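Side-chain contacts in single domain haemoglobin (Campylobacter jejuni, PDB 2WY4), which binds haem as a single-domain bacterial globin, probably to carry or bind oxygen, and may act in nitric oxide dioxygenation: residues E26-K29 and I30-N33; I82-N86 and L87-E91; V121-G124 and K125-F129. One frame throughout, in Å; residues are numbered along the deposited sequence.

Three short stretches of a globin fold illustrate how residues three to five apart in sequence can shape a haem site from several sides. Contact 1, in helix 4-34, supplies Y28 to the bound cyanide on the distal side. Contact 2, where helix 74-86 ends, carries H84, the axial ligand of the iron; the side chains of Y28 and H84 are about 8 Å apart. Contact 3, in helix 113-139, brings the side chain of I126 to about 4 Å from the haem. Contacts 1 and 3 lie on opposite sides of the chain's centre, their own centres about 20 Å apart. None of the three touches another, with nearest atoms about 7 to 8 Å apart, and the cofactor lies among them.

Contact 1 (E26-K29 and I30-N33); sequences EFYK and IMFN. With CYN (cyanide ion), chain C.
The rings of Y28 and F32, one helical turn apart, lie side by side and point the same way, tilted obliquely with their planes at 33° and CD1 of Y28 3.7 Å from CZ of F32. On one face of the Y28 ring sits its sequence neighbour F27, whose CD2 stands 3.7 Å above the ring plane, over its centre, while CZ of Y28 in turn comes to the edge of the F27 ring, in its plane. At the phenol edge of Y28 is the cyanide nitrogen. It accepts a short hydrogen bond of 2.5 Å from Y28 OH, which is also bonded to Q52 NE2, so that two polar partners fix the hydroxyl. A distal tyrosine and glutamine of this kind are familiar from the globin domains of flavohaemoglobins, where they hydrogen-bond, directly or as a pair, to the iron-bound ligand.

M31 completes the cluster. A bend at its last torsion (chi3 64°) turns the methyl off the extended line of the chain, and CE ends 3.7 Å from CZ of F27 and 4.1 Å from CD1 of Y28. Its sulfur makes an oblique Met-aromatic contact, SD lying 4.8 Å from the centroid of the F27 ring. On a different side of the helix, the I30 side chain crosses that of E26 at a slant, CD1 3.8 Å from OE2; that carboxylate is hydrogen-bonded to N107.

Beneath the side chains the usual helical ladder continues, with F32 N bonded to Y28 O at 2.9 Å. The helix itself is wedged between several others. F27 and M31 pack on helix 94-109, F27 and Y28 also meet L56 of helix 51-65, and F32 turns to helix 44-48 and, edge-to-face, to F42.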
loop_
_atom_site.group_PDB
_atom_site.type_symbol
_atom_site.label_atom_id
_atom_site.label_comp_id
_atom_site.label_asym_id
_atom_site.label_seq_id
_atom_site.Cartn_x
_atom_site.Cartn_y
_atom_site.Cartn_z
ATOM N N GLU A 26 7.733 7.624 5.151
ATOM C CA GLU A 26 8.700 6.639 5.656
ATOM C C GLU A 26 8.813 5.437 4.711
ATOM O O GLU A 26 9.911 5.001 4.402
ATOM C CB GLU A 26 8.346 6.237 7.093
ATOM C CG GLU A 26 9.284 5.194 7.706
ATOM C CD GLU A 26 10.612 5.749 8.137
ATOM O OE1 GLU A 26 10.800 6.969 8.109
ATOM O OE2 GLU A 26 11.471 4.937 8.557
ATOM N N PHE A 27 7.689 4.964 4.197
ATOM C CA PHE A 27 7.689 3.889 3.215
ATOM C C PHE A 27 8.544 4.254 1.997
ATOM O O PHE A 27 9.393 3.447 1.592
ATOM C CB PHE A 27 6.259 3.589 2.769
ATOM C CG PHE A 27 6.141 2.781 1.512
ATOM C CD1 PHE A 27 6.244 1.405 1.532
ATOM C CD2 PHE A 27 5.895 3.405 0.309
ATOM C CE1 PHE A 27 6.100 0.720 0.405
ATOM C CE2 PHE A 27 5.736 2.712 -0.826
ATOM C CZ PHE A 27 5.893 1.342 -0.787
ATOM N N TYR A 28 8.354 5.441 1.397
ATOM C CA TYR A 28 9.149 5.776 0.230
ATOM C C TYR A 28 10.622 5.971 0.556
ATOM O O TYR A 28 11.463 5.654 -0.255
ATOM C CB TYR A 28 8.600 7.027 -0.497
ATOM C CG TYR A 28 7.301 6.719 -1.238
ATOM C CD1 TYR A 28 7.294 5.830 -2.284
ATOM C CD2 TYR A 28 6.101 7.303 -0.880
ATOM C CE1 TYR A 28 6.161 5.504 -2.945
ATOM C CE2 TYR A 28 4.948 6.986 -1.564
ATOM C CZ TYR A 28 4.970 6.065 -2.579
ATOM O OH TYR A 28 3.796 5.743 -3.234
ATOM N N LYS A 29 10.928 6.510 1.729
ATOM C CA LYS A 29 12.328 6.605 2.172
ATOM C C LYS A 29 12.979 5.212 2.194
ATOM O O LYS A 29 14.065 4.990 1.634
ATOM C CB LYS A 29 12.411 7.242 3.556
ATOM C CG LYS A 29 13.825 7.400 4.112
ATOM C CD LYS A 29 13.816 7.978 5.528
ATOM C CE LYS A 29 15.188 7.870 6.200
ATOM N NZ LYS A 29 15.372 8.799 7.370
ATOM N N ILE A 30 12.309 4.273 2.836
ATOM C CA ILE A 30 12.827 2.899 2.940
ATOM C C ILE A 30 12.950 2.269 1.557
ATOM O O ILE A 30 13.981 1.720 1.210
ATOM C CB ILE A 30 11.931 2.049 3.845
ATOM C CG1 ILE A 30 12.057 2.479 5.304
ATOM C CG2 ILE A 30 12.285 0.575 3.693
ATOM C CD1 ILE A 30 10.927 2.039 6.174
ATOM N N MET A 31 11.902 2.358 0.761
ATOM C CA MET A 31 11.928 1.703 -0.511
ATOM C C MET A 31 12.967 2.273 -1.456
ATOM O O MET A 31 13.671 1.531 -2.111
ATOM C CB MET A 31 10.574 1.651 -1.181
ATOM C CG MET A 31 10.564 0.806 -2.441
ATOM S SD MET A 31 8.906 0.449 -3.057
ATOM C CE MET A 31 8.348 2.090 -3.480
ATOM N N PHE A 32 13.075 3.603 -1.528
ATOM C CA PHE A 32 14.052 4.208 -2.424
ATOM C C PHE A 32 15.479 3.938 -1.958
ATOM O O PHE A 32 16.392 3.835 -2.774
ATOM C CB PHE A 32 13.787 5.695 -2.614
ATOM C CG PHE A 32 12.482 5.990 -3.304
ATOM C CD1 PHE A 32 11.840 5.019 -4.085
ATOM C CD2 PHE A 32 11.899 7.225 -3.170
ATOM C CE1 PHE A 32 10.638 5.297 -4.724
ATOM C CE2 PHE A 32 10.696 7.496 -3.820
ATOM C CZ PHE A 32 10.070 6.539 -4.564
ATOM N N ASN A 33 15.670 3.800 -0.658
ATOM C CA ASN A 33 16.998 3.470 -0.119
ATOM C C ASN A 33 17.396 2.037 -0.345
ATOM O O ASN A 33 18.564 1.761 -0.673
ATOM C CB ASN A 33 17.036 3.676 1.388
ATOM C CG ASN A 33 18.414 3.417 1.957
ATOM O OD1 ASN A 33 19.304 4.229 1.781
ATOM N ND2 ASN A 33 18.620 2.239 2.553
HETATM C C CYN C . 2.662 2.956 -5.165
HETATM N N CYN C . 3.238 3.578 -4.395
#

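Contact 2 (I82-N86 and L87-E91); sequences ITHVN and LGVKE. With HEM (protoporphyrin IX containing Fe), chain B.
H84 and V89 meet through their aliphatic parts, CB to CB at 3.8 Å, and CG2 of V89 lies oblique to the imidazole. CG2 of V89 also reaches the haem, 3.6 Å from CAC. L87 adds CD1 at 3.5 Å from CAD, the root of one propionate arm, near CG2 of T83, so both sides of the turn touch the cofactor.

Metal coordination comes from NE2 of H84, 2.1 Å from the iron. CG stands beside the backbone N (chi1 -78°), which points the ring at the porphyrin with its edge leading.

Hydrogen bonds close the helix and hold a propionate. T83 OG1 donates to O2A of the other propionate at 2.7 Å. A Schellman motif ends the helix: V89 N reaches back to H84 O at 2.9 Å and G88 N to V85 O at 3.1 Å, with G88 at positive phi (77°).

The other ring nitrogen of H84, ND1, is hydrogen-bonded to E134. Such a carboxylate behind a proximal histidine would be expected to fix the ring's rotation and to raise its electron donation to the iron, consistent with an influence on ligand binding and redox behaviour.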
loop_
_atom_site.group_PDB
_atom_site.type_symbol
_atom_site.label_atom_id
_atom_site.label_comp_id
_atom_site.label_asym_id
_atom_site.label_seq_id
_atom_site.Cartn_x
_atom_site.Cartn_y
_atom_site.Cartn_z
ATOM N N ILE A 82 -4.185 1.078 -13.941
ATOM C CA ILE A 82 -3.745 1.628 -15.200
ATOM C C ILE A 82 -2.363 2.241 -15.037
ATOM O O ILE A 82 -1.466 2.066 -15.872
ATOM C CB ILE A 82 -4.724 2.690 -15.674
ATOM C CG1 ILE A 82 -6.080 2.055 -16.001
ATOM C CG2 ILE A 82 -4.185 3.448 -16.887
ATOM C CD1 ILE A 82 -7.178 3.111 -16.129
ATOM N N THR A 83 -2.166 2.944 -13.939
ATOM C CA THR A 83 -0.860 3.543 -13.686
ATOM C C THR A 83 0.198 2.470 -13.508
ATOM O O THR A 83 1.263 2.498 -14.129
ATOM C CB THR A 83 -0.935 4.380 -12.413
ATOM O OG1 THR A 83 -1.773 5.507 -12.669
ATOM C CG2 THR A 83 0.432 4.920 -12.012
ATOM N N HIS A 84 -0.124 1.493 -12.684
ATOM C CA HIS A 84 0.817 0.419 -12.399
ATOM C C HIS A 84 1.217 -0.356 -13.661
ATOM O O HIS A 84 2.402 -0.573 -13.902
ATOM C CB HIS A 84 0.180 -0.524 -11.398
ATOM C CG HIS A 84 0.207 -0.036 -9.979
ATOM N ND1 HIS A 84 -0.456 -0.689 -8.956
ATOM C CD2 HIS A 84 0.826 1.025 -9.407
ATOM C CE1 HIS A 84 -0.213 -0.068 -7.812
ATOM N NE2 HIS A 84 0.545 0.988 -8.065
ATOM N N VAL A 85 0.229 -0.796 -14.439
ATOM C CA VAL A 85 0.556 -1.537 -15.658
ATOM C C VAL A 85 1.353 -0.663 -16.632
ATOM O O VAL A 85 2.362 -1.115 -17.196
ATOM C CB VAL A 85 -0.702 -2.143 -16.280
ATOM C CG1 VAL A 85 -0.409 -2.666 -17.678
ATOM C CG2 VAL A 85 -1.215 -3.272 -15.352
ATOM N N ASN A 86 0.934 0.590 -16.831
ATOM C CA ASN A 86 1.683 1.465 -17.715
ATOM C C ASN A 86 3.150 1.675 -17.296
ATOM O O ASN A 86 4.033 1.888 -18.141
ATOM C CB ASN A 86 0.970 2.794 -17.805
ATOM C CG ASN A 86 -0.100 2.770 -18.832
ATOM O OD1 ASN A 86 0.013 2.050 -19.809
ATOM N ND2 ASN A 86 -1.127 3.577 -18.639
ATOM N N LEU A 87 3.424 1.612 -15.999
ATOM C CA LEU A 87 4.789 1.812 -15.516
ATOM C C LEU A 87 5.581 0.522 -15.297
ATOM O O LEU A 87 6.725 0.561 -14.865
ATOM C CB LEU A 87 4.755 2.632 -14.227
ATOM C CG LEU A 87 4.442 4.114 -14.508
ATOM C CD1 LEU A 87 4.211 4.893 -13.239
ATOM C CD2 LEU A 87 5.563 4.763 -15.355
ATOM N N GLY A 88 4.983 -0.605 -15.641
ATOM C CA GLY A 88 5.658 -1.895 -15.551
ATOM C C GLY A 88 5.756 -2.476 -14.169
ATOM O O GLY A 88 6.702 -3.216 -13.885
ATOM N N VAL A 89 4.785 -2.163 -13.314
ATOM C CA VAL A 89 4.690 -2.796 -12.016
ATOM C C VAL A 89 4.340 -4.262 -12.247
ATOM O O VAL A 89 3.334 -4.595 -12.878
ATOM C CB VAL A 89 3.603 -2.138 -11.176
ATOM C CG1 VAL A 89 3.391 -2.917 -9.905
ATOM C CG2 VAL A 89 3.953 -0.678 -10.901
ATOM N N LYS A 90 5.156 -5.151 -11.686
ATOM C CA LYS A 90 4.934 -6.578 -11.820
ATOM C C LYS A 90 4.532 -7.224 -10.524
ATOM O O LYS A 90 4.760 -6.676 -9.448
ATOM C CB LYS A 90 6.193 -7.284 -12.312
ATOM C CG LYS A 90 6.774 -6.714 -13.569
ATOM C CD LYS A 90 5.847 -6.916 -14.739
ATOM C CE LYS A 90 6.314 -6.103 -15.931
ATOM N NZ LYS A 90 5.529 -6.405 -17.157
ATOM N N GLU A 91 3.986 -8.440 -10.626
ATOM C CA GLU A 91 3.643 -9.215 -9.454
ATOM C C GLU A 91 4.801 -9.253 -8.491
ATOM O O GLU A 91 4.611 -9.146 -7.289
ATOM C CB GLU A 91 3.298 -10.667 -9.825
ATOM C CG GLU A 91 2.203 -10.851 -10.854
ATOM C CD GLU A 91 1.980 -12.311 -11.202
ATOM O OE1 GLU A 91 2.383 -13.193 -10.382
ATOM O OE2 GLU A 91 1.407 -12.578 -12.298
HETATM C CHA HEM B . 1.100 4.910 -8.165
HETATM C CHB HEM B . -1.238 2.546 -4.689
HETATM C CHC HEM B . 1.886 -1.098 -5.119
HETATM C CHD HEM B . 4.586 1.577 -8.139
HETATM C C1A HEM B . 0.160 4.569 -7.267
HETATM C C2A HEM B . -0.995 5.331 -6.898
HETATM C C3A HEM B . -1.654 4.693 -5.912
HETATM C C4A HEM B . -0.889 3.491 -5.642
HETATM C CMA HEM B . -2.956 5.143 -5.234
HETATM C CAA HEM B . -1.403 6.670 -7.559
HETATM C CBA HEM B . -1.753 6.486 -9.038
HETATM C CGA HEM B . -3.191 6.282 -9.389
HETATM O O1A HEM B . -4.084 6.553 -8.543
HETATM O O2A HEM B . -3.446 5.892 -10.583
HETATM C C1B HEM B . -0.572 1.367 -4.484
HETATM C C2B HEM B . -0.959 0.358 -3.565
HETATM C C3B HEM B . -0.091 -0.660 -3.689
HETATM C C4B HEM B . 0.861 -0.316 -4.686
HETATM C CMB HEM B . -2.105 0.480 -2.569
HETATM C CAB HEM B . -0.007 -1.979 -2.909
HETATM C CBB HEM B . -1.078 -2.706 -2.648
HETATM C C1C HEM B . 2.875 -0.747 -6.007
HETATM C C2C HEM B . 3.975 -1.519 -6.468
HETATM C C3C HEM B . 4.696 -0.759 -7.265
HETATM C C4C HEM B . 4.112 0.556 -7.334
HETATM C CMC HEM B . 4.201 -3.001 -6.128
HETATM C CAC HEM B . 5.967 -1.180 -7.985
HETATM C CBC HEM B . 7.104 -0.518 -7.738
HETATM C C1D HEM B . 3.857 2.717 -8.411
HETATM C C2D HEM B . 4.337 3.734 -9.267
HETATM C C3D HEM B . 3.285 4.784 -9.312
HETATM C C4D HEM B . 2.252 4.278 -8.470
HETATM C CMD HEM B . 5.656 3.736 -10.009
HETATM C CAD HEM B . 3.298 6.110 -10.053
HETATM C CBD HEM B . 3.548 7.223 -9.040
HETATM C CGD HEM B . 3.900 8.543 -9.656
HETATM O O1D HEM B . 4.855 9.159 -9.169
HETATM O O2D HEM B . 3.183 8.953 -10.609
HETATM N NA HEM B . 0.225 3.437 -6.482
HETATM N NB HEM B . 0.532 0.932 -5.171
HETATM N NC HEM B . 2.976 0.523 -6.554
HETATM N ND HEM B . 2.615 3.058 -7.928
HETATM FE FE HEM B . 1.574 1.988 -6.548
#

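Contact 3 (V121-G124 and K125-F129); sequences VAYG and KIAKF
A127 N donates to Y123 O over 2.8 Å, a nearly straight bond (168° at the hydrogen) and the shortest of four consecutive helical bonds that join residues 121-124 to 125-128. The same two residues meet through their side chains. With CG of Y123 anti to the backbone N (chi1 -180°), the ring leans forward along the helix, toward the next turn, where the methyl of A127 makes an off-centre CH-pi contact, its CB 4.2 Å from the ring centroid and 29° from the normal. The nearest ring atom is CE2, 3.8 Å from that CB. Beyond the ring, Y123 OH is hydrogen-bonded to the backbone oxygen of Y94, which fixes the far end of the tyrosine.

I126 lies over the peptide of A122. Its CG1 comes within 3.2 Å of A122 O, the carbonyl that also accepts the I126 amide, and its CD1 reaches 4.3 Å from CB of A122. At the outer side, V121 and K125 run side by side, a contact that is tentative because the lysine has two modelled conformers.

Y123 packs on V97 and L101 of helix 94-109 and, like I126, touches the haem; A127 rests on Y94. A122 meets I9 of helix 4-34, V121 meets Q5, and F129 turns to R74 and V77 of helix 74-86, which leaves helix 113-139 threaded between three helices and the cofactor.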
loop_
_atom_site.group_PDB
_atom_site.type_symbol
_atom_site.label_atom_id
_atom_site.label_comp_id
_atom_site.label_asym_id
_atom_site.label_seq_id
_atom_site.Cartn_x
_atom_site.Cartn_y
_atom_site.Cartn_z
ATOM N N VAL A 121 -0.976 -9.947 7.170
ATOM C CA VAL A 121 -2.061 -10.677 6.537
ATOM C C VAL A 121 -2.880 -9.794 5.563
ATOM O O VAL A 121 -3.183 -10.197 4.422
ATOM C CB VAL A 121 -2.967 -11.288 7.623
ATOM C CG1 VAL A 121 -4.176 -11.926 7.033
ATOM C CG2 VAL A 121 -2.197 -12.339 8.441
ATOM N N ALA A 122 -3.258 -8.616 6.024
ATOM C CA ALA A 122 -4.037 -7.712 5.199
ATOM C C ALA A 122 -3.275 -7.352 3.951
ATOM O O ALA A 122 -3.856 -7.314 2.879
ATOM C CB ALA A 122 -4.394 -6.455 5.950
ATOM N N TYR A 123 -1.998 -7.027 4.093
ATOM C CA TYR A 123 -1.229 -6.662 2.911
ATOM C C TYR A 123 -1.232 -7.785 1.872
ATOM O O TYR A 123 -1.379 -7.561 0.688
ATOM C CB TYR A 123 0.217 -6.247 3.224
ATOM C CG TYR A 123 0.937 -5.875 1.933
ATOM C CD1 TYR A 123 0.750 -4.609 1.366
ATOM C CD2 TYR A 123 1.660 -6.802 1.225
ATOM C CE1 TYR A 123 1.311 -4.275 0.195
ATOM C CE2 TYR A 123 2.258 -6.465 0.038
ATOM C CZ TYR A 123 2.055 -5.208 -0.501
ATOM O OH TYR A 123 2.638 -4.881 -1.709
ATOM N N GLY A 124 -1.060 -9.026 2.325
ATOM C CA GLY A 124 -1.087 -10.095 1.372
ATOM C C GLY A 124 -2.379 -10.100 0.582
ATOM O O GLY A 124 -2.372 -10.319 -0.629
ATOM N N LYS A 125 -3.495 -9.868 1.264
ATOM C CA LYS A 125 -4.783 -9.881 0.603
ATOM C C LYS A 125 -4.970 -8.698 -0.358
ATOM O O LYS A 125 -5.499 -8.851 -1.451
ATOM C CB LYS A 125 -5.894 -9.884 1.638
ATOM C CG LYS A 125 -5.970 -11.170 2.435
ATOM C CD LYS A 125 -6.943 -11.046 3.577
ATOM C CE LYS A 125 -7.036 -12.329 4.401
ATOM N NZ LYS A 125 -8.231 -12.309 5.286
ATOM N N ILE A 126 -4.525 -7.523 0.061
ATOM C CA ILE A 126 -4.648 -6.297 -0.722
ATOM C C ILE A 126 -3.785 -6.429 -1.968
ATOM O O ILE A 126 -4.214 -6.169 -3.083
ATOM C CB ILE A 126 -4.193 -5.130 0.144
ATOM C CG1 ILE A 126 -5.151 -4.901 1.284
ATOM C CG2 ILE A 126 -4.121 -3.864 -0.686
ATOM C CD1 ILE A 126 -4.584 -4.020 2.365
ATOM N N ALA A 127 -2.569 -6.918 -1.782
ATOM C CA ALA A 127 -1.677 -7.116 -2.892
ATOM C C ALA A 127 -2.272 -8.063 -3.910
ATOM O O ALA A 127 -2.172 -7.813 -5.096
ATOM C CB ALA A 127 -0.329 -7.613 -2.428
ATOM N N LYS A 128 -2.851 -9.166 -3.447
ATOM C CA LYS A 128 -3.444 -10.123 -4.358
ATOM C C LYS A 128 -4.555 -9.482 -5.187
ATOM O O LYS A 128 -4.690 -9.754 -6.376
ATOM C CB LYS A 128 -3.991 -11.323 -3.581
ATOM C CG LYS A 128 -4.798 -12.281 -4.453
ATOM C CD LYS A 128 -5.256 -13.476 -3.631
ATOM C CE LYS A 128 -5.638 -14.660 -4.493
ATOM N NZ LYS A 128 -6.558 -14.318 -5.574
ATOM N N PHE A 129 -5.375 -8.649 -4.545
ATOM C CA PHE A 129 -6.443 -7.958 -5.266
ATOM C C PHE A 129 -5.901 -7.074 -6.398
ATOM O O PHE A 129 -6.431 -7.111 -7.523
ATOM C CB PHE A 129 -7.266 -7.140 -4.277
ATOM C CG PHE A 129 -8.562 -6.628 -4.824
ATOM C CD1 PHE A 129 -9.624 -7.463 -5.044
ATOM C CD2 PHE A 129 -8.700 -5.289 -5.131
ATOM C CE1 PHE A 129 -10.824 -6.983 -5.529
ATOM C CE2 PHE A 129 -9.885 -4.798 -5.657
ATOM C CZ PHE A 129 -10.939 -5.642 -5.859
#